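Local coordinates for protein JSC1_58120g3 ([Leptolyngbya] sp. JSC-1, PDB 6XHH) that binds a verdin-type bilin in a cyanobacteriochrome GAF domain and probably serves as a sensor of far-red light, at residues A[142-147]-A[165-170]; A[130-135]-A[158-163]; A[20-25]-A[172-177]. All coordinates share one frame; numbering follows the deposited sequence.

Contact 1 of 3, residues A[142-147]-A[165-170]. With M1V (mesobiliverdin IX(alpha)), chain C.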
loop_
_atom_site.group_PDB
_atom_site.type_symbol
_atom_site.label_atom_id
_atom_site.label_comp_id
_atom_site.label_asym_id
_atom_site.label_seq_id
_atom_site.Cartn_x
_atom_site.Cartn_y
_atom_site.Cartn_z
ATOM N N GLY A 142 0.533 -3.348 -9.134
ATOM C CA GLY A 142 1.281 -3.492 -7.902
ATOM C C GLY A 142 0.465 -3.013 -6.728
ATOM O O GLY A 142 -0.763 -2.910 -6.811
ATOM N N LEU A 143 1.164 -2.725 -5.628
ATOM C CA LEU A 143 0.537 -2.319 -4.380
ATOM C C LEU A 143 1.249 -1.116 -3.789
ATOM O O LEU A 143 2.483 -1.033 -3.828
ATOM C CB LEU A 143 0.553 -3.470 -3.357
ATOM C CG LEU A 143 -0.055 -4.803 -3.799
ATOM C CD1 LEU A 143 0.252 -5.910 -2.789
ATOM C CD2 LEU A 143 -1.549 -4.651 -3.985
ATOM N N LEU A 144 0.465 -0.210 -3.215
ATOM C CA LEU A 144 0.954 0.886 -2.386
ATOM C C LEU A 144 0.592 0.561 -0.943
ATOM O O LEU A 144 -0.592 0.356 -0.632
ATOM C CB LEU A 144 0.341 2.220 -2.819
ATOM C CG LEU A 144 0.554 3.458 -1.946
ATOM C CD1 LEU A 144 2.008 3.898 -1.934
ATOM C CD2 LEU A 144 -0.322 4.610 -2.421
ATOM N N SER A 145 1.603 0.476 -0.081
ATOM C CA SER A 145 1.444 0.050 1.306
ATOM C C SER A 145 1.900 1.158 2.239
ATOM O O SER A 145 2.988 1.719 2.066
ATOM C CB SER A 145 2.234 -1.239 1.602
ATOM O OG SER A 145 1.814 -2.282 0.726
ATOM N N ALA A 146 1.073 1.449 3.230
ATOM C CA ALA A 146 1.419 2.283 4.372
ATOM C C ALA A 146 1.610 1.393 5.591
ATOM O O ALA A 146 0.707 0.624 5.947
ATOM C CB ALA A 146 0.304 3.299 4.628
ATOM N N PHE A 147 2.769 1.495 6.233
ATOM C CA PHE A 147 3.145 0.589 7.314
ATOM C C PHE A 147 3.471 1.369 8.586
ATOM O O PHE A 147 4.098 2.436 8.538
ATOM C CB PHE A 147 4.393 -0.247 6.950
ATOM C CG PHE A 147 4.212 -1.234 5.819
ATOM C CD1 PHE A 147 3.126 -2.098 5.763
ATOM C CD2 PHE A 147 5.177 -1.326 4.822
ATOM C CE1 PHE A 147 3.016 -3.037 4.731
ATOM C CE2 PHE A 147 5.063 -2.249 3.788
ATOM C CZ PHE A 147 3.982 -3.106 3.752
ATOM N N ARG A 165 -6.593 7.022 -3.837
ATOM C CA ARG A 165 -6.477 8.087 -4.832
ATOM C C ARG A 165 -5.024 8.331 -5.207
ATOM O O ARG A 165 -4.719 8.616 -6.368
ATOM C CB ARG A 165 -7.099 9.383 -4.313
ATOM C CG ARG A 165 -8.594 9.308 -4.041
ATOM C CD ARG A 165 -9.391 9.009 -5.293
ATOM N NE ARG A 165 -9.464 7.577 -5.585
ATOM C CZ ARG A 165 -10.121 6.691 -4.842
ATOM N NH1 ARG A 165 -10.763 7.076 -3.748
ATOM N NH2 ARG A 165 -10.133 5.411 -5.193
ATOM N N VAL A 166 -4.120 8.241 -4.230
ATOM C CA VAL A 166 -2.696 8.358 -4.531
ATOM C C VAL A 166 -2.252 7.217 -5.439
ATOM O O VAL A 166 -1.511 7.423 -6.409
ATOM C CB VAL A 166 -1.889 8.401 -3.227
ATOM C CG1 VAL A 166 -0.400 8.347 -3.530
ATOM C CG2 VAL A 166 -2.223 9.674 -2.446
ATOM N N ALA A 167 -2.706 5.998 -5.146
ATOM C CA ALA A 167 -2.379 4.873 -6.012
ATOM C C ALA A 167 -2.940 5.082 -7.416
ATOM O O ALA A 167 -2.307 4.709 -8.410
ATOM C CB ALA A 167 -2.901 3.574 -5.393
ATOM N N ASP A 168 -4.129 5.676 -7.516
ATOM C CA ASP A 168 -4.660 6.064 -8.820
ATOM C C ASP A 168 -3.676 6.958 -9.569
ATOM O O ASP A 168 -3.407 6.749 -10.757
ATOM C CB ASP A 168 -5.997 6.784 -8.642
ATOM C CG ASP A 168 -7.142 5.839 -8.308
ATOM O OD1 ASP A 168 -6.988 4.611 -8.475
ATOM O OD2 ASP A 168 -8.203 6.353 -7.891
ATOM N N GLN A 169 -3.145 7.975 -8.885
ATOM C CA GLN A 169 -2.187 8.883 -9.510
ATOM C C GLN A 169 -0.922 8.148 -9.938
ATOM O O GLN A 169 -0.403 8.374 -11.035
ATOM C CB GLN A 169 -1.847 10.016 -8.542
ATOM C CG GLN A 169 -3.006 10.940 -8.257
ATOM C CD GLN A 169 -3.698 11.390 -9.530
ATOM O OE1 GLN A 169 -3.096 12.054 -10.369
ATOM N NE2 GLN A 169 -4.957 10.999 -9.692
ATOM N N LEU A 170 -0.416 7.262 -9.081
ATOM C CA LEU A 170 0.709 6.417 -9.460
ATOM C C LEU A 170 0.389 5.618 -10.709
ATOM O O LEU A 170 1.200 5.545 -11.638
ATOM C CB LEU A 170 1.069 5.479 -8.308
ATOM C CG LEU A 170 1.830 6.066 -7.126
ATOM C CD1 LEU A 170 1.946 5.004 -6.045
ATOM C CD2 LEU A 170 3.211 6.549 -7.559
HETATM O OA M1V C . 3.914 -14.782 2.568
HETATM C C1A M1V C . 3.004 -15.539 2.871
HETATM N NA M1V C . 1.707 -15.208 2.829
HETATM C C2A M1V C . 3.153 -16.873 3.299
HETATM C CMA M1V C . 4.462 -17.607 3.475
HETATM C C3A M1V C . 1.883 -17.391 3.539
HETATM C CAA M1V C . 1.538 -18.752 4.013
HETATM C CBA M1V C . 0.688 -19.522 3.000
HETATM C C4A M1V C . 0.932 -16.298 3.235
HETATM C CHA M1V C . -0.429 -16.409 3.327
HETATM C C1B M1V C . -1.487 -15.432 3.052
HETATM C C2B M1V C . -2.854 -15.740 3.279
HETATM C CMB M1V C . -3.388 -17.041 3.827
HETATM C C3B M1V C . -3.584 -14.644 2.928
HETATM C CAB M1V C . -5.093 -14.502 3.007
HETATM C CBB M1V C . -5.476 -13.578 4.175
HETATM C CGB M1V C . -5.170 -14.240 5.501
HETATM O O2B M1V C . -5.830 -15.242 5.866
HETATM O O1B M1V C . -4.265 -13.810 6.252
HETATM N NB M1V C . -1.407 -14.183 2.568
HETATM C C4B M1V C . -2.651 -13.665 2.472
HETATM C CHB M1V C . -3.070 -12.406 2.018
HETATM C C1C M1V C . -2.362 -11.232 1.719
HETATM C C2C M1V C . -2.994 -9.989 1.583
HETATM C CAC M1V C . -4.490 -9.769 1.655
HETATM C CBC M1V C . -4.980 -10.157 0.232
HETATM C CGC M1V C . -6.465 -10.469 0.111
HETATM O O2C M1V C . -7.222 -10.375 1.103
HETATM O O1C M1V C . -6.955 -10.837 -0.987
HETATM C C3C M1V C . -2.003 -9.055 1.289
HETATM C CMC M1V C . -2.245 -7.588 1.062
HETATM N NC M1V C . -1.007 -11.057 1.541
HETATM C C4C M1V C . -0.766 -9.732 1.281
HETATM C CHC M1V C . 0.569 -9.301 1.028
HETATM C C1D M1V C . 1.097 -8.038 0.922
HETATM C C2D M1V C . 2.077 -7.626 -0.022
HETATM C CMD M1V C . 2.667 -8.491 -1.110
HETATM N ND M1V C . 0.826 -6.963 1.757
HETATM C C4D M1V C . 1.567 -5.912 1.347
HETATM O OD M1V C . 1.540 -4.812 1.901
HETATM C C3D M1V C . 2.356 -6.318 0.223
HETATM C CAD M1V C . 3.311 -5.455 -0.564
HETATM C CBD M1V C . 4.583 -5.263 0.231
#
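The hydroxyl of S145 donates to the ring-D carbonyl of the bilin, OG to OD at 2.8 Å. OG lies anti to the carbonyl carbon of S145 (chi1 -58°), on the chromophore side of the strand. F147 presents the edge of its ring to the same oxygen, its CZ 3.5 Å from OD of the bilin. L143 lays CD1 over a face of ring D, 3.7 Å from both C3D and C2D, so the terminal pyrrole meets three alternate residues of one strand. In this GAF domain a central strand of the antiparallel sheet thus has two faces: L143, S145 and F147 line the pocket, while L144 points at helix 157-178, whose segment crosses at 140°. L144 turns CG anti to its backbone N (chi1 171°), and CD2 then touches V166 CG1 at 3.9 Å, the two side chains meeting at about a right angle. CD2 of L144 also lies 4.1 Å from A167 CB, while CD1 of L144 approaches CD1 of L170 at 4.3 Å. V38 of the next strand borders L144, and T25 and V29 of helix 18-33 adjoin V166.

Contact 2 of 3, residues A[130-135]-A[158-163]. With M1V (mesobiliverdin IX(alpha)), chain C.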
loop_
_atom_site.group_PDB
_atom_site.type_symbol
_atom_site.label_atom_id
_atom_site.label_comp_id
_atom_site.label_asym_id
_atom_site.label_seq_id
_atom_site.Cartn_x
_atom_site.Cartn_y
_atom_site.Cartn_z
ATOM N N ALA A 130 -1.890 -0.668 5.810
ATOM C CA ALA A 130 -2.997 -0.296 4.934
ATOM C C ALA A 130 -2.476 -0.425 3.511
ATOM O O ALA A 130 -1.482 0.218 3.165
ATOM C CB ALA A 130 -3.502 1.126 5.219
ATOM N N VAL A 131 -3.099 -1.291 2.711
ATOM C CA VAL A 131 -2.549 -1.739 1.434
ATOM C C VAL A 131 -3.607 -1.559 0.351
ATOM O O VAL A 131 -4.755 -1.996 0.517
ATOM C CB VAL A 131 -2.075 -3.208 1.490
ATOM C CG1 VAL A 131 -1.283 -3.579 0.218
ATOM C CG2 VAL A 131 -1.220 -3.463 2.746
ATOM N N VAL A 132 -3.240 -0.897 -0.750
ATOM C CA VAL A 132 -4.199 -0.637 -1.821
ATOM C C VAL A 132 -3.573 -0.942 -3.173
ATOM O O VAL A 132 -2.351 -0.920 -3.348
ATOM C CB VAL A 132 -4.712 0.814 -1.827
ATOM C CG1 VAL A 132 -5.337 1.179 -0.482
ATOM C CG2 VAL A 132 -3.584 1.775 -2.217
ATOM N N ALA A 133 -4.442 -1.202 -4.143
ATOM C CA ALA A 133 -4.018 -1.602 -5.473
ATOM C C ALA A 133 -3.525 -0.404 -6.280
ATOM O O ALA A 133 -4.100 0.692 -6.222
ATOM C CB ALA A 133 -5.177 -2.281 -6.205
ATOM N N ILE A 134 -2.474 -0.627 -7.060
ATOM C CA ILE A 134 -2.057 0.311 -8.103
ATOM C C ILE A 134 -2.474 -0.284 -9.436
ATOM O O ILE A 134 -1.982 -1.355 -9.812
ATOM C CB ILE A 134 -0.539 0.557 -8.083
ATOM C CG1 ILE A 134 -0.094 1.207 -6.783
ATOM C CG2 ILE A 134 -0.113 1.463 -9.234
ATOM C CD1 ILE A 134 1.432 1.188 -6.612
ATOM N N PHE A 135 -3.379 0.402 -10.141
ATOM C CA PHE A 135 -3.858 -0.023 -11.451
ATOM C C PHE A 135 -3.224 0.814 -12.553
ATOM O O PHE A 135 -3.212 2.043 -12.477
ATOM C CB PHE A 135 -5.380 0.081 -11.533
ATOM C CG PHE A 135 -6.069 -1.128 -11.038
ATOM C CD1 PHE A 135 -6.272 -2.209 -11.872
ATOM C CD2 PHE A 135 -6.487 -1.205 -9.732
ATOM C CE1 PHE A 135 -6.902 -3.345 -11.407
ATOM C CE2 PHE A 135 -7.122 -2.339 -9.258
ATOM C CZ PHE A 135 -7.323 -3.411 -10.092
ATOM N N ALA A 158 -11.116 7.568 5.645
ATOM C CA ALA A 158 -10.621 8.692 4.851
ATOM C C ALA A 158 -9.153 8.510 4.465
ATOM O O ALA A 158 -8.747 8.872 3.358
ATOM C CB ALA A 158 -10.818 10.006 5.610
ATOM N N GLU A 159 -8.335 7.960 5.366
ATOM C CA GLU A 159 -6.960 7.637 5.003
ATOM C C GLU A 159 -6.899 6.560 3.930
ATOM O O GLU A 159 -6.069 6.627 3.017
ATOM C CB GLU A 159 -6.191 7.177 6.237
ATOM C CG GLU A 159 -6.008 8.280 7.224
ATOM C CD GLU A 159 -5.435 7.775 8.525
ATOM O OE1 GLU A 159 -5.643 6.597 8.852
ATOM O OE2 GLU A 159 -4.810 8.570 9.230
ATOM N N VAL A 160 -7.748 5.542 4.034
ATOM C CA VAL A 160 -7.729 4.494 3.015
ATOM C C VAL A 160 -8.171 5.061 1.671
ATOM O O VAL A 160 -7.595 4.747 0.619
ATOM C CB VAL A 160 -8.612 3.311 3.464
ATOM C CG1 VAL A 160 -8.583 2.217 2.425
ATOM C CG2 VAL A 160 -8.142 2.774 4.813
ATOM N N GLN A 161 -9.182 5.926 1.683
ATOM C CA GLN A 161 -9.605 6.565 0.444
ATOM C C GLN A 161 -8.490 7.419 -0.145
ATOM O O GLN A 161 -8.233 7.362 -1.356
ATOM C CB GLN A 161 -10.872 7.389 0.691
ATOM C CG GLN A 161 -12.127 6.535 0.656
ATOM C CD GLN A 161 -13.149 6.872 1.732
ATOM O OE1 GLN A 161 -13.160 7.971 2.285
ATOM N NE2 GLN A 161 -14.017 5.911 2.034
ATOM N N LEU A 162 -7.791 8.191 0.694
ATOM C CA LEU A 162 -6.653 8.963 0.208
ATOM C C LEU A 162 -5.624 8.047 -0.435
ATOM O O LEU A 162 -5.117 8.325 -1.530
ATOM C CB LEU A 162 -6.033 9.768 1.356
ATOM C CG LEU A 162 -4.855 10.736 1.124
ATOM C CD1 LEU A 162 -3.512 10.024 1.024
ATOM C CD2 LEU A 162 -5.068 11.598 -0.086
ATOM N N LEU A 163 -5.280 6.951 0.248
ATOM C CA LEU A 163 -4.271 6.043 -0.285
ATOM C C LEU A 163 -4.668 5.518 -1.649
ATOM O O LEU A 163 -3.827 5.392 -2.543
ATOM C CB LEU A 163 -4.059 4.872 0.677
ATOM C CG LEU A 163 -3.025 4.970 1.798
ATOM C CD1 LEU A 163 -2.998 3.676 2.606
ATOM C CD2 LEU A 163 -1.620 5.276 1.267
HETATM O OA M1V C . 3.914 -14.782 2.568
HETATM C C1A M1V C . 3.004 -15.539 2.871
HETATM N NA M1V C . 1.707 -15.208 2.829
HETATM C C2A M1V C . 3.153 -16.873 3.299
HETATM C CMA M1V C . 4.462 -17.607 3.475
HETATM C C3A M1V C . 1.883 -17.391 3.539
HETATM C CAA M1V C . 1.538 -18.752 4.013
HETATM C CBA M1V C . 0.688 -19.522 3.000
HETATM C C4A M1V C . 0.932 -16.298 3.235
HETATM C CHA M1V C . -0.429 -16.409 3.327
HETATM C C1B M1V C . -1.487 -15.432 3.052
HETATM C C2B M1V C . -2.854 -15.740 3.279
HETATM C CMB M1V C . -3.388 -17.041 3.827
HETATM C C3B M1V C . -3.584 -14.644 2.928
HETATM C CAB M1V C . -5.093 -14.502 3.007
HETATM C CBB M1V C . -5.476 -13.578 4.175
HETATM C CGB M1V C . -5.170 -14.240 5.501
HETATM O O2B M1V C . -5.830 -15.242 5.866
HETATM O O1B M1V C . -4.265 -13.810 6.252
HETATM N NB M1V C . -1.407 -14.183 2.568
HETATM C C4B M1V C . -2.651 -13.665 2.472
HETATM C CHB M1V C . -3.070 -12.406 2.018
HETATM C C1C M1V C . -2.362 -11.232 1.719
HETATM C C2C M1V C . -2.994 -9.989 1.583
HETATM C CAC M1V C . -4.490 -9.769 1.655
HETATM C CBC M1V C . -4.980 -10.157 0.232
HETATM C CGC M1V C . -6.465 -10.469 0.111
HETATM O O2C M1V C . -7.222 -10.375 1.103
HETATM O O1C M1V C . -6.955 -10.837 -0.987
HETATM C C3C M1V C . -2.003 -9.055 1.289
HETATM C CMC M1V C . -2.245 -7.588 1.062
HETATM N NC M1V C . -1.007 -11.057 1.541
HETATM C C4C M1V C . -0.766 -9.732 1.281
HETATM C CHC M1V C . 0.569 -9.301 1.028
HETATM C C1D M1V C . 1.097 -8.038 0.922
HETATM C C2D M1V C . 2.077 -7.626 -0.022
HETATM C CMD M1V C . 2.667 -8.491 -1.110
HETATM N ND M1V C . 0.826 -6.963 1.757
HETATM C C4D M1V C . 1.567 -5.912 1.347
HETATM O OD M1V C . 1.540 -4.812 1.901
HETATM C C3D M1V C . 2.356 -6.318 0.223
HETATM C CAD M1V C . 3.311 -5.455 -0.564
HETATM C CBD M1V C . 4.583 -5.263 0.231
#
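L163 leans from its helix onto V132 and A130. Its CB starts the contact 4.1 Å from CG1 of V132, the two side chains meeting at a slant. Beyond CG, an extended second torsion (chi2 180°) carries CD1 out toward the start of the strand segment, where it rests 3.7 Å from CB of A130 and 3.8 Å from the carbonyl O of A130. V29 and F33 of helix 18-33 also touch L163, which is therefore enclosed by sheet and helices. V132 completes the joint with both methyls: CG2, set between its own backbone N and carbonyl carbon, lies 3.6 Å from O of L163, a van der Waals contact of a methyl with the helix backbone, whereas CG1 reaches CG1 of V160 more loosely at 4.5 Å. Here the helix that follows the hairpin of strands 128-136 and 139-148 folds back over the sheet, as in other GAF domains. The short axes run 31° apart and 8.8 Å from each other. Between A130 and V132, V131 points the other way, into the bilin pocket, and straddles the ring-D oxygen with its two methyls, CG2 3.2 Å and CG1 3.5 Å from OD of the bilin. F81 flanks V131 there.

Contact 3 of 3, residues A[20-25]-A[172-177]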
loop_
_atom_site.group_PDB
_atom_site.type_symbol
_atom_site.label_atom_id
_atom_site.label_comp_id
_atom_site.label_asym_id
_atom_site.label_seq_id
_atom_site.Cartn_x
_atom_site.Cartn_y
_atom_site.Cartn_z
ATOM N N SER A 20 11.433 9.464 -9.891
ATOM C CA SER A 20 11.208 10.603 -9.006
ATOM C C SER A 20 9.766 10.632 -8.509
ATOM O O SER A 20 9.510 10.981 -7.351
ATOM C CB SER A 20 11.547 11.909 -9.728
ATOM O OG SER A 20 12.939 12.001 -9.986
ATOM N N ILE A 21 8.811 10.289 -9.382
ATOM C CA ILE A 21 7.402 10.238 -8.985
ATOM C C ILE A 21 7.203 9.233 -7.856
ATOM O O ILE A 21 6.528 9.522 -6.858
ATOM C CB ILE A 21 6.525 9.892 -10.198
ATOM C CG1 ILE A 21 6.564 11.045 -11.205
ATOM C CG2 ILE A 21 5.096 9.593 -9.768
ATOM C CD1 ILE A 21 5.669 10.854 -12.412
ATOM N N PHE A 22 7.785 8.040 -8.003
ATOM C CA PHE A 22 7.683 7.017 -6.962
ATOM C C PHE A 22 8.273 7.504 -5.647
ATOM O O PHE A 22 7.671 7.334 -4.581
ATOM C CB PHE A 22 8.394 5.741 -7.404
ATOM C CG PHE A 22 7.615 4.917 -8.380
ATOM C CD1 PHE A 22 6.472 5.414 -8.987
ATOM C CD2 PHE A 22 8.042 3.637 -8.698
ATOM C CE1 PHE A 22 5.765 4.637 -9.888
ATOM C CE2 PHE A 22 7.337 2.857 -9.581
ATOM C CZ PHE A 22 6.209 3.359 -10.191
ATOM N N SER A 23 9.469 8.093 -5.698
ATOM C CA SER A 23 10.129 8.510 -4.465
ATOM C C SER A 23 9.366 9.637 -3.786
ATOM O O SER A 23 9.145 9.610 -2.570
ATOM C CB SER A 23 11.563 8.946 -4.767
ATOM O OG SER A 23 12.355 7.833 -5.136
ATOM N N THR A 24 8.955 10.641 -4.563
ATOM C CA THR A 24 8.152 11.725 -4.012
ATOM C C THR A 24 6.855 11.206 -3.408
ATOM O O THR A 24 6.428 11.673 -2.345
ATOM C CB THR A 24 7.854 12.741 -5.115
ATOM O OG1 THR A 24 9.094 13.257 -5.609
ATOM C CG2 THR A 24 7.007 13.878 -4.593
ATOM N N THR A 25 6.208 10.252 -4.081
ATOM C CA THR A 25 4.949 9.713 -3.584
ATOM C C THR A 25 5.126 9.036 -2.229
ATOM O O THR A 25 4.399 9.340 -1.274
ATOM C CB THR A 25 4.360 8.741 -4.601
ATOM O OG1 THR A 25 4.089 9.454 -5.820
ATOM C CG2 THR A 25 3.075 8.154 -4.080
ATOM N N VAL A 172 -1.762 6.230 -13.111
ATOM C CA VAL A 172 -1.789 7.120 -14.270
ATOM C C VAL A 172 -0.369 7.462 -14.714
ATOM O O VAL A 172 -0.062 7.486 -15.911
ATOM C CB VAL A 172 -2.607 8.382 -13.940
ATOM C CG1 VAL A 172 -2.518 9.380 -15.070
ATOM C CG2 VAL A 172 -4.061 8.010 -13.681
ATOM N N ALA A 173 0.525 7.708 -13.753
ATOM C CA ALA A 173 1.915 7.990 -14.093
ATOM C C ALA A 173 2.587 6.783 -14.743
ATOM O O ALA A 173 3.359 6.934 -15.699
ATOM C CB ALA A 173 2.674 8.430 -12.843
ATOM N N ILE A 174 2.306 5.578 -14.242
ATOM C CA ILE A 174 2.867 4.369 -14.842
ATOM C C ILE A 174 2.311 4.168 -16.242
ATOM O O ILE A 174 3.033 3.773 -17.160
ATOM C CB ILE A 174 2.579 3.146 -13.952
ATOM C CG1 ILE A 174 3.278 3.274 -12.594
ATOM C CG2 ILE A 174 3.020 1.861 -14.647
ATOM C CD1 ILE A 174 2.589 2.457 -11.503
ATOM N N GLN A 175 1.007 4.392 -16.410
ATOM C CA GLN A 175 0.392 4.265 -17.725
ATOM C C GLN A 175 1.020 5.235 -18.713
ATOM O O GLN A 175 1.368 4.847 -19.835
ATOM C CB GLN A 175 -1.112 4.501 -17.599
ATOM C CG GLN A 175 -1.930 4.218 -18.846
ATOM C CD GLN A 175 -3.403 4.503 -18.623
ATOM O OE1 GLN A 175 -3.768 5.559 -18.107
ATOM N NE2 GLN A 175 -4.255 3.553 -18.992
ATOM N N GLN A 176 1.200 6.493 -18.302
ATOM C CA GLN A 176 1.761 7.501 -19.198
ATOM C C GLN A 176 3.228 7.230 -19.497
ATOM O O GLN A 176 3.704 7.554 -20.589
ATOM C CB GLN A 176 1.578 8.892 -18.594
ATOM C CG GLN A 176 2.139 10.031 -19.435
ATOM C CD GLN A 176 1.379 10.242 -20.730
ATOM O OE1 GLN A 176 0.269 9.740 -20.902
ATOM N NE2 GLN A 176 1.980 10.988 -21.652
ATOM N N ALA A 177 3.957 6.633 -18.551
ATOM C CA ALA A 177 5.346 6.270 -18.809
ATOM C C ALA A 177 5.441 5.092 -19.772
ATOM O O ALA A 177 6.364 5.024 -20.593
ATOM C CB ALA A 177 6.061 5.952 -17.495
#
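I21 and F22 of one helix meet A173 and I174 of another, two apolar pairs side by side. The tip of I21 does the reaching: CD1 stops 3.9 Å from the CB of A173, and the branch methyl CG2 of I21 lies 4.1 Å from the same CB. F22 comes in edge-on. Its CZ is 3.8 Å from I174 CG1, which lies in the plane of the ring, and the two side chains cross at about a right angle; CD1 of I174 sits 4.0 Å from that CZ. With CG anti to the carbonyl carbon (chi1 -78°), the F22 ring extends toward I174 although the side chain does not set out in that direction. In the next shell, L170 packs on F22 from within helix 157-178, I52 and T53 of strand 49-56 adjoin the ring from the sheet, and I12 of helix 2-13 borders I21. Farther back, T25 OG1 donates to I21 O at 2.7 Å from above the carbonyl plane, while T25 N reaches that oxygen from the opposite face. The joint ties helix 18-33 to helix 157-178 in the GAF domain; with only carbon atoms meeting across it, it probably rests on shape fit and exclusion of water.

How the contacts relate
Helix 157-178 takes part in all three contacts, meeting strand 128-136 in contact 2, strand 139-148 in contact 1 and helix 18-33 in contact 3. Contacts 1 and 2 are core: their centres lie 6 Å apart and their strands are hydrogen-bonded neighbours, with A146 N and A130 O among the likely bonds. Both combine apolar packing toward the helix with bilin contacts on the other sheet face, but only contact 1 supplies a hydrogen bond to the chromophore. The centre of contact 3 lies about 15 Å from the centre of the chain; this contact is more peripheral and purely helix against helix. L170 links it to contact 1 by touching F22, and I134 links it to contact 2 by touching I174.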